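Local coordinates for methyl-accepting chemotaxis protein, putative (Geobacter sulfurreducens, PDB 3OOV), which probably acts as a chemotaxis signal transducer, the crystallised fragment being a GAF domain of the kind that serves sensing in signalling proteins, at residues S9-S14 / S157-R162; V66-Q71 / Q101-A106; T77-D82 / I127-V132. All blocks are in the same frame, centred on the assembly; numbering follows the deposited sequence.

Contact 1: residues S9-S14 / S157-R162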
ATOM      1  N   SER A   9     -10.409  18.757 -17.753  1.00 50.40           N
ATOM      2  CA  SER A   9     -10.793  20.089 -18.175  1.00 48.94           C
ATOM      3  C   SER A   9     -11.842  20.726 -17.219  1.00 46.69           C
ATOM      4  O   SER A   9     -11.712  21.893 -16.842  1.00 47.29           O
ATOM      5  CB  SER A   9     -11.297  20.024 -19.621  1.00 48.85           C
ATOM      6  OG  SER A   9     -11.653  21.311 -20.063  1.00 51.21           O
ATOM      7  N   ARG A  10     -12.848  19.965 -16.818  1.00 43.44           N
ATOM      8  CA  ARG A  10     -13.914  20.504 -15.966  1.00 41.55           C
ATOM      9  C   ARG A  10     -13.513  20.699 -14.494  1.00 38.54           C
ATOM     10  O   ARG A  10     -14.032  21.565 -13.800  1.00 35.93           O
ATOM     11  CB  ARG A  10     -15.148  19.638 -16.092  1.00 41.92           C
ATOM     12  CG  ARG A  10     -16.040  20.198 -17.183  1.00 46.33           C
ATOM     13  CD  ARG A  10     -16.645  19.144 -18.073  1.00 49.72           C
ATOM     14  NE  ARG A  10     -17.455  18.169 -17.372  1.00 54.99           N
ATOM     15  CZ  ARG A  10     -17.375  16.853 -17.595  1.00 59.84           C
ATOM     16  NH1 ARG A  10     -16.520  16.387 -18.524  1.00 61.02           N
ATOM     17  NH2 ARG A  10     -18.153  16.000 -16.914  1.00 55.47           N
ATOM     18  N   ILE A  11     -12.573  19.876 -14.043  1.00 36.59           N
ATOM     19  CA  ILE A  11     -12.036  19.985 -12.694  1.00 35.14           C
ATOM     20  C   ILE A  11     -11.400  21.382 -12.606  1.00 34.43           C
ATOM     21  O   ILE A  11     -11.779  22.214 -11.776  1.00 32.71           O
ATOM     22  CB  ILE A  11     -11.050  18.810 -12.398  1.00 34.43           C
ATOM     23  CG1 ILE A  11     -11.877  17.528 -12.174  1.00 35.90           C
ATOM     24  CG2 ILE A  11     -10.123  19.138 -11.232  1.00 32.19           C
ATOM     25  CD1 ILE A  11     -11.067  16.232 -12.121  1.00 38.44           C
ATOM     26  N   GLN A  12     -10.486  21.605 -13.545  1.00 34.82           N
ATOM     27  CA  GLN A  12      -9.774  22.830 -13.811  1.00 35.65           C
ATOM     28  C   GLN A  12     -10.651  24.080 -13.671  1.00 34.16           C
ATOM     29  O   GLN A  12     -10.257  25.062 -13.049  1.00 33.19           O
ATOM     30  CB  GLN A  12      -9.225  22.689 -15.225  1.00 36.33           C
ATOM     31  CG  GLN A  12      -7.846  23.299 -15.525  1.00 43.28           C
ATOM     32  CD  GLN A  12      -6.667  22.713 -14.715  1.00 49.12           C
ATOM     33  OE1 GLN A  12      -5.811  22.023 -15.281  1.00 51.08           O
ATOM     34  NE2 GLN A  12      -6.594  23.036 -13.405  1.00 49.91           N
ATOM     35  N   LYS A  13     -11.868  24.003 -14.191  1.00 33.22           N
ATOM     36  CA  LYS A  13     -12.813  25.143 -14.217  1.00 32.24           C
ATOM     37  C   LYS A  13     -13.539  25.392 -12.904  1.00 30.44           C
ATOM     38  O   LYS A  13     -14.147  26.434 -12.712  1.00 30.59           O
ATOM     39  CB  LYS A  13     -13.845  24.884 -15.313  1.00 33.53           C
ATOM     40  CG  LYS A  13     -13.599  25.569 -16.636  1.00 39.93           C
ATOM     41  CD  LYS A  13     -14.264  27.003 -16.557  1.00 48.11           C
ATOM     42  CE  LYS A  13     -14.913  27.404 -17.895  1.00 51.81           C
ATOM     43  NZ  LYS A  13     -16.074  26.511 -18.289  1.00 56.09           N
ATOM     44  N   SER A  14     -13.486  24.440 -11.981  1.00 28.94           N
ATOM     45  CA  SER A  14     -14.235  24.573 -10.732  1.00 27.77           C
ATOM     46  C   SER A  14     -13.400  25.200  -9.616  1.00 26.53           C
ATOM     47  O   SER A  14     -12.192  25.008  -9.568  1.00 27.66           O
ATOM     48  CB  SER A  14     -14.732  23.203 -10.256  1.00 27.84           C
ATOM     49  OG  SER A  14     -15.295  23.319  -8.964  1.00 29.48           O
ATOM     50  N   SER A 157      -6.286  16.137  -5.136  1.00 22.20           N
ATOM     51  CA  SER A 157      -5.340  16.755  -4.181  1.00 24.57           C
ATOM     52  C   SER A 157      -4.737  18.075  -4.780  1.00 24.53           C
ATOM     53  O   SER A 157      -4.877  19.161  -4.205  1.00 23.78           O
ATOM     54  CB  SER A 157      -4.238  15.728  -3.857  1.00 23.24           C
ATOM     55  OG  SER A 157      -3.159  16.377  -3.235  1.00 27.03           O
ATOM     56  N   SER A 158      -4.156  17.999  -5.978  1.00 24.96           N
ATOM     57  CA  SER A 158      -3.789  19.253  -6.746  1.00 26.13           C
ATOM     58  C   SER A 158      -4.860  20.325  -6.810  1.00 25.58           C
ATOM     59  O   SER A 158      -4.581  21.506  -6.613  1.00 27.71           O
ATOM     60  CB  SER A 158      -3.431  18.929  -8.199  1.00 26.04           C
ATOM     61  OG  SER A 158      -2.264  18.160  -8.180  1.00 30.28           O
ATOM     62  N   ALA A 159      -6.093  19.927  -7.096  1.00 23.34           N
ATOM     63  CA  ALA A 159      -7.144  20.891  -7.221  1.00 22.48           C
ATOM     64  C   ALA A 159      -7.593  21.453  -5.842  1.00 22.54           C
ATOM     65  O   ALA A 159      -8.023  22.616  -5.736  1.00 21.61           O
ATOM     66  CB  ALA A 159      -8.309  20.301  -7.938  1.00 21.43           C
ATOM     67  N   ILE A 160      -7.556  20.624  -4.791  1.00 21.97           N
ATOM     68  CA  ILE A 160      -7.857  21.134  -3.467  1.00 20.98           C
ATOM     69  C   ILE A 160      -6.833  22.240  -3.103  1.00 21.94           C
ATOM     70  O   ILE A 160      -7.197  23.270  -2.593  1.00 21.77           O
ATOM     71  CB  ILE A 160      -7.898  20.012  -2.456  1.00 19.25           C
ATOM     72  CG1 ILE A 160      -9.160  19.182  -2.780  1.00 21.32           C
ATOM     73  CG2 ILE A 160      -7.878  20.588  -0.961  1.00 16.50           C
ATOM     74  CD1 ILE A 160      -9.270  17.913  -2.023  1.00 21.13           C
ATOM     75  N   VAL A 161      -5.558  21.979  -3.382  1.00 24.82           N
ATOM     76  CA  VAL A 161      -4.474  22.918  -3.143  1.00 27.08           C
ATOM     77  C   VAL A 161      -4.691  24.228  -3.931  1.00 29.17           C
ATOM     78  O   VAL A 161      -4.663  25.315  -3.314  1.00 30.08           O
ATOM     79  CB  VAL A 161      -3.094  22.292  -3.423  1.00 27.36           C
ATOM     80  CG1 VAL A 161      -1.972  23.366  -3.484  1.00 27.65           C
ATOM     81  CG2 VAL A 161      -2.758  21.302  -2.335  1.00 24.51           C
ATOM     82  N   ARG A 162      -4.933  24.123  -5.251  1.00 29.29           N
ATOM     83  CA  ARG A 162      -5.282  25.286  -6.070  1.00 29.14           C
ATOM     84  C   ARG A 162      -6.452  26.049  -5.472  1.00 28.52           C
ATOM     85  O   ARG A 162      -6.392  27.264  -5.312  1.00 28.29           O
ATOM     86  CB  ARG A 162      -5.603  24.934  -7.538  1.00 29.57           C
ATOM     87  CG  ARG A 162      -6.265  26.101  -8.349  1.00 31.77           C
ATOM     88  CD  ARG A 162      -6.545  25.799  -9.914  1.00 39.43           C
ATOM     89  NE  ARG A 162      -7.500  24.684 -10.146  1.00 36.26           N
ATOM     90  CZ  ARG A 162      -8.800  24.730  -9.880  1.00 35.48           C
ATOM     91  NH1 ARG A 162      -9.334  25.866  -9.441  1.00 36.32           N
ATOM     92  NH2 ARG A 162      -9.560  23.635 -10.053  1.00 37.06           N
TER
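In the helical layer of this GAF-family fragment, the short N-terminal helix 7-13 packs beside the long C-terminal helix 143-167, chiefly through Arg162 and Ser14 O. The axes of 9-13 and 157-162 lie 21° from parallel and 10.6 Å apart at closest, so one long side chain has to span much of the gap. Arg162 does so with CG anti to the backbone N (chi1 168°) and a bend at chi3 that turns the guanidinium toward the end of the shorter helix. There it meets Ser14 end-on: NH1 and NH2 each donate to the single acceptor Ser14 O at 3.0 Å. The oxygen lies close to the guanidinium plane, and sharing one acceptor leaves both bonds bent, with angles near 145° at the hydrogens. Gln12 O sits over one face of the same group, toward its rim, 3.4 Å from Arg162 NH2 at an angle too poor for a bond. A positive group beside these carbonyls, where the helix gives way to the loop, is probably favourable. The Gln12 amide is turned well away from the guanidinium plane, its NE2 3.8 Å from Arg162 NE. Deeper in, the packing is plain apolar contact: Ile11 CG2 lies 3.9 Å from Ala159 CB. Ile11 also rests on Val20 and Cys24 of helix 17-31, and Ser14 OG turns to Glu19 and the backbone N of Asp16. On the other flank, Ser157 and Val161 pack against strand 115-122, placing helix 143-167 between the N-terminal helix and the sheet.

Contact 2: residues V66-Q71 / Q101-A106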
ATOM      1  N   VAL A  66     -21.747  11.740   8.225  1.00 16.41           N
ATOM      2  CA  VAL A  66     -20.445  12.038   8.853  1.00 16.75           C
ATOM      3  C   VAL A  66     -20.104  10.832   9.685  1.00 17.58           C
ATOM      4  O   VAL A  66     -20.944  10.337  10.436  1.00 19.30           O
ATOM      5  CB  VAL A  66     -20.529  13.323   9.781  1.00 16.83           C
ATOM      6  CG1 VAL A  66     -19.159  13.675  10.485  1.00 12.10           C
ATOM      7  CG2 VAL A  66     -21.088  14.538   9.008  1.00 15.34           C
ATOM      8  N   LEU A  67     -18.846  10.428   9.643  1.00 18.01           N
ATOM      9  CA  LEU A  67     -18.456   9.123  10.149  1.00 17.83           C
ATOM     10  C   LEU A  67     -17.228   9.314  11.062  1.00 18.18           C
ATOM     11  O   LEU A  67     -16.323  10.101  10.717  1.00 17.33           O
ATOM     12  CB  LEU A  67     -18.129   8.205   8.938  1.00 17.36           C
ATOM     13  CG  LEU A  67     -19.357   7.836   8.042  1.00 16.90           C
ATOM     14  CD1 LEU A  67     -18.956   7.381   6.658  1.00 13.51           C
ATOM     15  CD2 LEU A  67     -20.203   6.735   8.783  1.00 12.60           C
ATOM     16  N   PRO A  68     -17.179   8.600  12.205  1.00 17.92           N
ATOM     17  CA  PRO A  68     -15.943   8.733  13.070  1.00 18.78           C
ATOM     18  C   PRO A  68     -14.641   8.190  12.490  1.00 19.32           C
ATOM     19  O   PRO A  68     -14.625   7.106  11.948  1.00 19.87           O
ATOM     20  CB  PRO A  68     -16.293   7.907  14.332  1.00 18.37           C
ATOM     21  CG  PRO A  68     -17.379   6.918  13.890  1.00 18.84           C
ATOM     22  CD  PRO A  68     -18.143   7.610  12.730  1.00 16.85           C
ATOM     23  N   LEU A  69     -13.533   8.907  12.659  1.00 20.28           N
ATOM     24  CA  LEU A  69     -12.233   8.407  12.243  1.00 20.80           C
ATOM     25  C   LEU A  69     -11.590   7.755  13.411  1.00 21.95           C
ATOM     26  O   LEU A  69     -10.668   8.293  13.986  1.00 24.51           O
ATOM     27  CB  LEU A  69     -11.295   9.537  11.809  1.00 20.86           C
ATOM     28  CG  LEU A  69     -11.220   9.791  10.318  1.00 20.27           C
ATOM     29  CD1 LEU A  69     -10.490  11.044  10.052  1.00 15.06           C
ATOM     30  CD2 LEU A  69     -10.564   8.612   9.565  1.00 17.09           C
ATOM     31  N   ASP A  70     -12.064   6.587  13.786  1.00 22.30           N
ATOM     32  CA  ASP A  70     -11.440   5.868  14.824  1.00 21.46           C
ATOM     33  C   ASP A  70     -11.533   4.445  14.286  1.00 22.88           C
ATOM     34  O   ASP A  70     -11.663   4.205  13.041  1.00 21.24           O
ATOM     35  CB  ASP A  70     -12.158   6.109  16.189  1.00 21.85           C
ATOM     36  CG  ASP A  70     -13.689   5.755  16.177  1.00 23.98           C
ATOM     37  OD1 ASP A  70     -14.127   4.849  15.441  1.00 20.21           O
ATOM     38  OD2 ASP A  70     -14.473   6.367  16.963  1.00 28.34           O
ATOM     39  N   GLN A  71     -11.553   3.507  15.210  1.00 22.79           N
ATOM     40  CA  GLN A  71     -11.395   2.116  14.855  1.00 23.53           C
ATOM     41  C   GLN A  71     -12.659   1.608  14.164  1.00 21.60           C
ATOM     42  O   GLN A  71     -12.593   0.625  13.425  1.00 20.45           O
ATOM     43  CB  GLN A  71     -11.011   1.270  16.096  1.00 24.28           C
ATOM     44  CG  GLN A  71     -12.149   1.136  17.152  1.00 28.91           C
ATOM     45  CD  GLN A  71     -12.328   2.405  18.035  1.00 35.66           C
ATOM     46  OE1 GLN A  71     -11.408   3.247  18.155  1.00 36.82           O
ATOM     47  NE2 GLN A  71     -13.520   2.539  18.646  1.00 35.53           N
ATOM     48  N   GLN A 101     -17.251  -1.207  11.231  1.00 21.93           N
ATOM     49  CA  GLN A 101     -18.216  -1.413  12.321  1.00 21.94           C
ATOM     50  C   GLN A 101     -19.353  -0.381  12.167  1.00 21.78           C
ATOM     51  O   GLN A 101     -19.261   0.509  11.310  1.00 21.73           O
ATOM     52  CB  GLN A 101     -17.506  -1.201  13.683  1.00 21.80           C
ATOM     53  CG  GLN A 101     -16.465  -2.257  14.045  1.00 25.51           C
ATOM     54  CD  GLN A 101     -15.534  -1.836  15.252  1.00 31.34           C
ATOM     55  OE1 GLN A 101     -15.988  -1.295  16.270  1.00 33.44           O
ATOM     56  NE2 GLN A 101     -14.239  -2.110  15.118  1.00 31.11           N
ATOM     57  N   SER A 102     -20.409  -0.456  12.989  1.00 22.30           N
ATOM     58  CA  SER A 102     -21.360   0.691  13.104  1.00 22.44           C
ATOM     59  C   SER A 102     -20.640   1.990  13.482  1.00 20.86           C
ATOM     60  O   SER A 102     -19.883   1.973  14.428  1.00 23.01           O
ATOM     61  CB  SER A 102     -22.435   0.409  14.159  1.00 22.42           C
ATOM     62  OG  SER A 102     -23.472   1.376  13.947  1.00 26.35           O
ATOM     63  N   PRO A 103     -20.909   3.144  12.817  1.00 19.49           N
ATOM     64  CA  PRO A 103     -21.989   3.372  11.855  1.00 19.24           C
ATOM     65  C   PRO A 103     -21.610   3.113  10.410  1.00 18.90           C
ATOM     66  O   PRO A 103     -22.510   3.204   9.549  1.00 19.14           O
ATOM     67  CB  PRO A 103     -22.338   4.868  12.066  1.00 17.64           C
ATOM     68  CG  PRO A 103     -20.953   5.501  12.345  1.00 16.68           C
ATOM     69  CD  PRO A 103     -20.276   4.422  13.229  1.00 18.07           C
ATOM     70  N   TYR A 104     -20.314   2.848  10.114  1.00 18.18           N
ATOM     71  CA  TYR A 104     -19.884   2.672   8.699  1.00 16.20           C
ATOM     72  C   TYR A 104     -20.656   1.485   8.004  1.00 16.57           C
ATOM     73  O   TYR A 104     -20.951   1.538   6.808  1.00 16.84           O
ATOM     74  CB  TYR A 104     -18.370   2.435   8.588  1.00 16.27           C
ATOM     75  CG  TYR A 104     -17.404   3.619   8.862  1.00 13.61           C
ATOM     76  CD1 TYR A 104     -16.758   4.253   7.812  1.00 12.57           C
ATOM     77  CD2 TYR A 104     -17.105   4.035  10.169  1.00 14.57           C
ATOM     78  CE1 TYR A 104     -15.852   5.289   8.027  1.00 14.46           C
ATOM     79  CE2 TYR A 104     -16.180   5.069  10.412  1.00 12.10           C
ATOM     80  CZ  TYR A 104     -15.579   5.688   9.343  1.00 11.79           C
ATOM     81  OH  TYR A 104     -14.701   6.717   9.506  1.00 14.69           O
ATOM     82  N   ASP A 105     -20.984   0.446   8.742  1.00 16.63           N
ATOM     83  CA  ASP A 105     -21.534  -0.751   8.128  1.00 20.31           C
ATOM     84  C   ASP A 105     -23.068  -0.673   7.952  1.00 20.89           C
ATOM     85  O   ASP A 105     -23.697  -1.626   7.496  1.00 21.20           O
ATOM     86  CB  ASP A 105     -21.127  -1.986   8.930  1.00 21.89           C
ATOM     87  CG  ASP A 105     -21.868  -2.115  10.266  1.00 24.39           C
ATOM     88  OD1 ASP A 105     -21.650  -3.150  10.920  1.00 25.33           O
ATOM     89  OD2 ASP A 105     -22.641  -1.213  10.681  1.00 27.49           O
ATOM     90  N   ALA A 106     -23.634   0.484   8.299  1.00 20.89           N
ATOM     91  CA  ALA A 106     -25.044   0.786   8.036  1.00 20.70           C
ATOM     92  C   ALA A 106     -25.169   1.409   6.638  1.00 20.07           C
ATOM     93  O   ALA A 106     -26.285   1.642   6.177  1.00 19.47           O
ATOM     94  CB  ALA A 106     -25.600   1.781   9.111  1.00 19.32           C
TER
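Leu67 and Pro68 of strand 66-68 pack against Pro103 and Tyr104, laying the loop before strand 115-122 against the outermost strand, within this chain, of the GAF domain's antiparallel sheet; Leu67 is backbone-bonded there to Leu49 of strand 48-55. This is the dense part. Leu67 CB lies over one face of the tyrosine ring in a CH-pi contact, 3.9 Å from its centroid, and Leu67 CD2 reaches back to Pro103 CG at 3.8 Å. The two proline rings meet through Pro68 CD and Pro103 CG, 3.5 Å apart; Pro103 follows a cis peptide bond. Tyr104 has CG anti to its carbonyl carbon (chi1 -72°), which sends the ring along Pro68 until the hydroxyl donates to Pro68 O, an acceptor at the ring's edge and in its plane. At 2.5 Å from Tyr104 OH to Pro68 O this bond is very short. Toward solvent the contact thins out: Gln101 extends its chain toward Gln71, but its NE2 remains 3.6 Å from Gln71 O. A phenylalanine in place of Tyr104 would probably keep the CH-pi contact with Leu67 but leave Pro68 O without its hydroxyl mate, the ring being held by packing alone. The chemistry thus joins an apolar bed to one directional bond, which is likely to limit how the ring slides along Pro68, though its exact length is doubtful.

Contact 3: residues T77-D82 / I127-V132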
ATOM      1  N   THR A  77     -10.154   4.150   8.173  1.00 15.45           N
ATOM      2  CA  THR A  77      -9.332   4.886   9.135  1.00 16.60           C
ATOM      3  C   THR A  77      -7.834   4.567   8.991  1.00 15.86           C
ATOM      4  O   THR A  77      -6.978   5.478   9.113  1.00 16.33           O
ATOM      5  CB  THR A  77      -9.792   4.509  10.560  1.00 15.98           C
ATOM      6  OG1 THR A  77     -11.133   4.947  10.678  1.00 14.42           O
ATOM      7  CG2 THR A  77      -8.915   5.208  11.672  1.00 16.96           C
ATOM      8  N   LYS A  78      -7.498   3.293   8.768  1.00 15.51           N
ATOM      9  CA  LYS A  78      -6.053   2.954   8.609  1.00 16.06           C
ATOM     10  C   LYS A  78      -5.474   3.565   7.408  1.00 16.12           C
ATOM     11  O   LYS A  78      -4.307   4.021   7.460  1.00 16.96           O
ATOM     12  CB  LYS A  78      -5.793   1.459   8.609  1.00 16.05           C
ATOM     13  CG  LYS A  78      -5.903   0.861   9.987  1.00 17.60           C
ATOM     14  CD  LYS A  78      -6.524  -0.528   9.966  1.00 26.16           C
ATOM     15  CE  LYS A  78      -5.530  -1.516   9.424  1.00 28.44           C
ATOM     16  NZ  LYS A  78      -4.276  -1.479  10.329  1.00 36.01           N
ATOM     17  N   CYS A  79      -6.227   3.545   6.283  1.00 15.07           N
ATOM     18  CA  CYS A  79      -5.768   4.253   5.084  1.00 15.27           C
ATOM     19  C   CYS A  79      -5.432   5.738   5.395  1.00 15.51           C
ATOM     20  O   CYS A  79      -4.374   6.298   4.960  1.00 13.90           O
ATOM     21  CB  CYS A  79      -6.861   4.240   3.985  1.00 15.59           C
ATOM     22  SG  CYS A  79      -6.390   5.156   2.515  1.00 17.45           S
ATOM     23  N   PHE A  80      -6.384   6.392   6.060  1.00 14.90           N
ATOM     24  CA  PHE A  80      -6.277   7.826   6.341  1.00 15.57           C
ATOM     25  C   PHE A  80      -5.030   8.089   7.254  1.00 16.95           C
ATOM     26  O   PHE A  80      -4.199   8.956   6.942  1.00 15.11           O
ATOM     27  CB  PHE A  80      -7.531   8.322   7.060  1.00 15.66           C
ATOM     28  CG  PHE A  80      -7.515   9.797   7.329  1.00 15.41           C
ATOM     29  CD1 PHE A  80      -7.980  10.698   6.343  1.00 14.07           C
ATOM     30  CD2 PHE A  80      -7.053  10.290   8.552  1.00 13.41           C
ATOM     31  CE1 PHE A  80      -7.957  12.066   6.577  1.00 16.19           C
ATOM     32  CE2 PHE A  80      -7.037  11.662   8.810  1.00 18.05           C
ATOM     33  CZ  PHE A  80      -7.513  12.549   7.829  1.00 17.54           C
ATOM     34  N   THR A  81      -4.914   7.319   8.336  1.00 17.01           N
ATOM     35  CA  THR A  81      -3.807   7.464   9.307  1.00 19.50           C
ATOM     36  C   THR A  81      -2.407   7.176   8.694  1.00 19.27           C
ATOM     37  O   THR A  81      -1.454   7.916   8.903  1.00 19.78           O
ATOM     38  CB  THR A  81      -4.116   6.608  10.569  1.00 19.42           C
ATOM     39  OG1 THR A  81      -5.436   6.966  11.043  1.00 26.02           O
ATOM     40  CG2 THR A  81      -3.276   6.997  11.711  1.00 25.47           C
ATOM     41  N   ASP A  82      -2.293   6.119   7.896  1.00 18.51           N
ATOM     42  CA  ASP A  82      -1.004   5.648   7.387  1.00 17.75           C
ATOM     43  C   ASP A  82      -0.685   6.214   6.011  1.00 16.16           C
ATOM     44  O   ASP A  82       0.379   5.932   5.442  1.00 14.84           O
ATOM     45  CB  ASP A  82      -1.028   4.119   7.225  1.00 18.36           C
ATOM     46  CG  ASP A  82      -1.265   3.354   8.524  1.00 20.97           C
ATOM     47  OD1 ASP A  82      -1.284   3.950   9.616  1.00 27.07           O
ATOM     48  OD2 ASP A  82      -1.475   2.099   8.436  1.00 25.81           O
ATOM     49  N   ILE A 127      -5.994  14.214   3.728  1.00 17.04           N
ATOM     50  CA  ILE A 127      -7.178  14.994   4.013  1.00 17.15           C
ATOM     51  C   ILE A 127      -8.503  14.296   3.667  1.00 16.29           C
ATOM     52  O   ILE A 127      -9.560  14.870   3.870  1.00 16.93           O
ATOM     53  CB  ILE A 127      -7.063  16.355   3.359  1.00 16.65           C
ATOM     54  CG1 ILE A 127      -6.922  16.203   1.848  1.00 15.54           C
ATOM     55  CG2 ILE A 127      -5.828  17.097   3.965  1.00 17.77           C
ATOM     56  CD1 ILE A 127      -7.066  17.536   1.095  1.00 19.96           C
ATOM     57  N   GLY A 128      -8.449  13.089   3.104  1.00 14.79           N
ATOM     58  CA  GLY A 128      -9.677  12.328   2.847  1.00 13.71           C
ATOM     59  C   GLY A 128      -9.288  11.029   2.138  1.00 14.24           C
ATOM     60  O   GLY A 128      -8.115  10.758   2.064  1.00 14.45           O
ATOM     61  N   VAL A 129     -10.253  10.286   1.578  1.00 13.31           N
ATOM     62  CA  VAL A 129     -10.046   8.998   0.923  1.00 12.89           C
ATOM     63  C   VAL A 129     -10.954   8.792  -0.300  1.00 13.83           C
ATOM     64  O   VAL A 129     -12.124   9.268  -0.348  1.00 13.30           O
ATOM     65  CB  VAL A 129     -10.201   7.734   1.925  1.00 13.74           C
ATOM     66  CG1 VAL A 129      -9.234   7.793   3.118  1.00 11.56           C
ATOM     67  CG2 VAL A 129     -11.611   7.601   2.476  1.00 13.42           C
ATOM     68  N   PHE A 130     -10.425   8.057  -1.286  1.00 13.43           N
ATOM     69  CA  PHE A 130     -11.270   7.372  -2.277  1.00 12.90           C
ATOM     70  C   PHE A 130     -11.458   5.952  -1.807  1.00 12.71           C
ATOM     71  O   PHE A 130     -10.495   5.292  -1.467  1.00 13.63           O
ATOM     72  CB  PHE A 130     -10.561   7.309  -3.612  1.00 13.83           C
ATOM     73  CG  PHE A 130     -10.651   8.538  -4.398  1.00 15.80           C
ATOM     74  CD1 PHE A 130     -10.087   9.730  -3.933  1.00 13.96           C
ATOM     75  CD2 PHE A 130     -11.277   8.520  -5.648  1.00 16.72           C
ATOM     76  CE1 PHE A 130     -10.141  10.915  -4.703  1.00 18.50           C
ATOM     77  CE2 PHE A 130     -11.349   9.685  -6.435  1.00 17.92           C
ATOM     78  CZ  PHE A 130     -10.771  10.899  -5.979  1.00 17.57           C
ATOM     79  N   ALA A 131     -12.697   5.468  -1.754  1.00 12.34           N
ATOM     80  CA  ALA A 131     -12.955   4.039  -1.497  1.00 10.54           C
ATOM     81  C   ALA A 131     -13.663   3.549  -2.776  1.00 11.95           C
ATOM     82  O   ALA A 131     -14.728   4.058  -3.126  1.00 12.39           O
ATOM     83  CB  ALA A 131     -13.892   3.893  -0.261  1.00  9.95           C
ATOM     84  N   VAL A 132     -13.100   2.547  -3.449  1.00 13.05           N
ATOM     85  CA  VAL A 132     -13.556   2.136  -4.770  1.00 12.12           C
ATOM     86  C   VAL A 132     -13.776   0.600  -4.778  1.00 13.29           C
ATOM     87  O   VAL A 132     -13.009  -0.156  -4.136  1.00 12.05           O
ATOM     88  CB  VAL A 132     -12.600   2.542  -5.917  1.00 12.54           C
ATOM     89  CG1 VAL A 132     -13.158   2.101  -7.335  1.00 11.52           C
ATOM     90  CG2 VAL A 132     -12.374   4.062  -5.974  1.00  8.92           C
TER
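Phe80 and Cys79 of helix 74-82 lie against Ile127, Gly128 and Val129 of strand 125-133, an alpha-on-beta packing in which the axes of segments 77-82 and 127-132 cross at 135° and approach to 8.4 Å at the closest point. No hydrogen bond links the two segments; the contact is van der Waals throughout. The aromatic part is the Phe80 ring, whose edge meets the backbone of the Ile127-Gly128 peptide: CE1 is 3.7 Å from Ile127 C and equally far from Gly128 N, both near the ring plane. CG stands anti to the backbone N (chi1 -178°), carrying the ring from the helix flank down to the strand. The aliphatic part belongs to Val129, whose CG1 lies 3.9 Å from Cys79 SG and 4.3 Å from Phe80 CB, fitting beside the two helix residues. The polar bonds stay within the helix: Thr77 O accepts both Thr81 N and Thr81 OG1, the hydroxyl, 2.9 Å away, standing above the carbonyl plane. Near the helix end, Thr81 packs on Pro95 and Asp82 on Phe98, both of the second subunit. Strand 125-133 lies inside the antiparallel sheet, bonded to strands 36-42 and 115-122, and Cys79 also touches Ile117 and Pro119 while Phe80 touches Ala42. Ile127 and Phe130 turn to the other face, against helix 143-167, so the sheet is layered between helices, as in GAF domains.

From the N terminus, 9-14 opens the widest loop, which closes at 157-162 as contact 1, joining the first and last helices. Contacts 2 and 3 both nest inside it and cross each other: 66-71 and 77-82 come first, then 101-106 closes contact 2 and 127-132 closes contact 3. These two touch, Leu69 packing on Phe80 and Asp70 O probably hydrogen-bonded to Thr77 OG1, so strand 66-68 at the sheet's edge, helix 74-82 on its face and the 101-106 loop are tied together. Contact 1 lies on the opposite side of the chain's centre from contact 2 and meets contact 3 through Ile160 and Ile127.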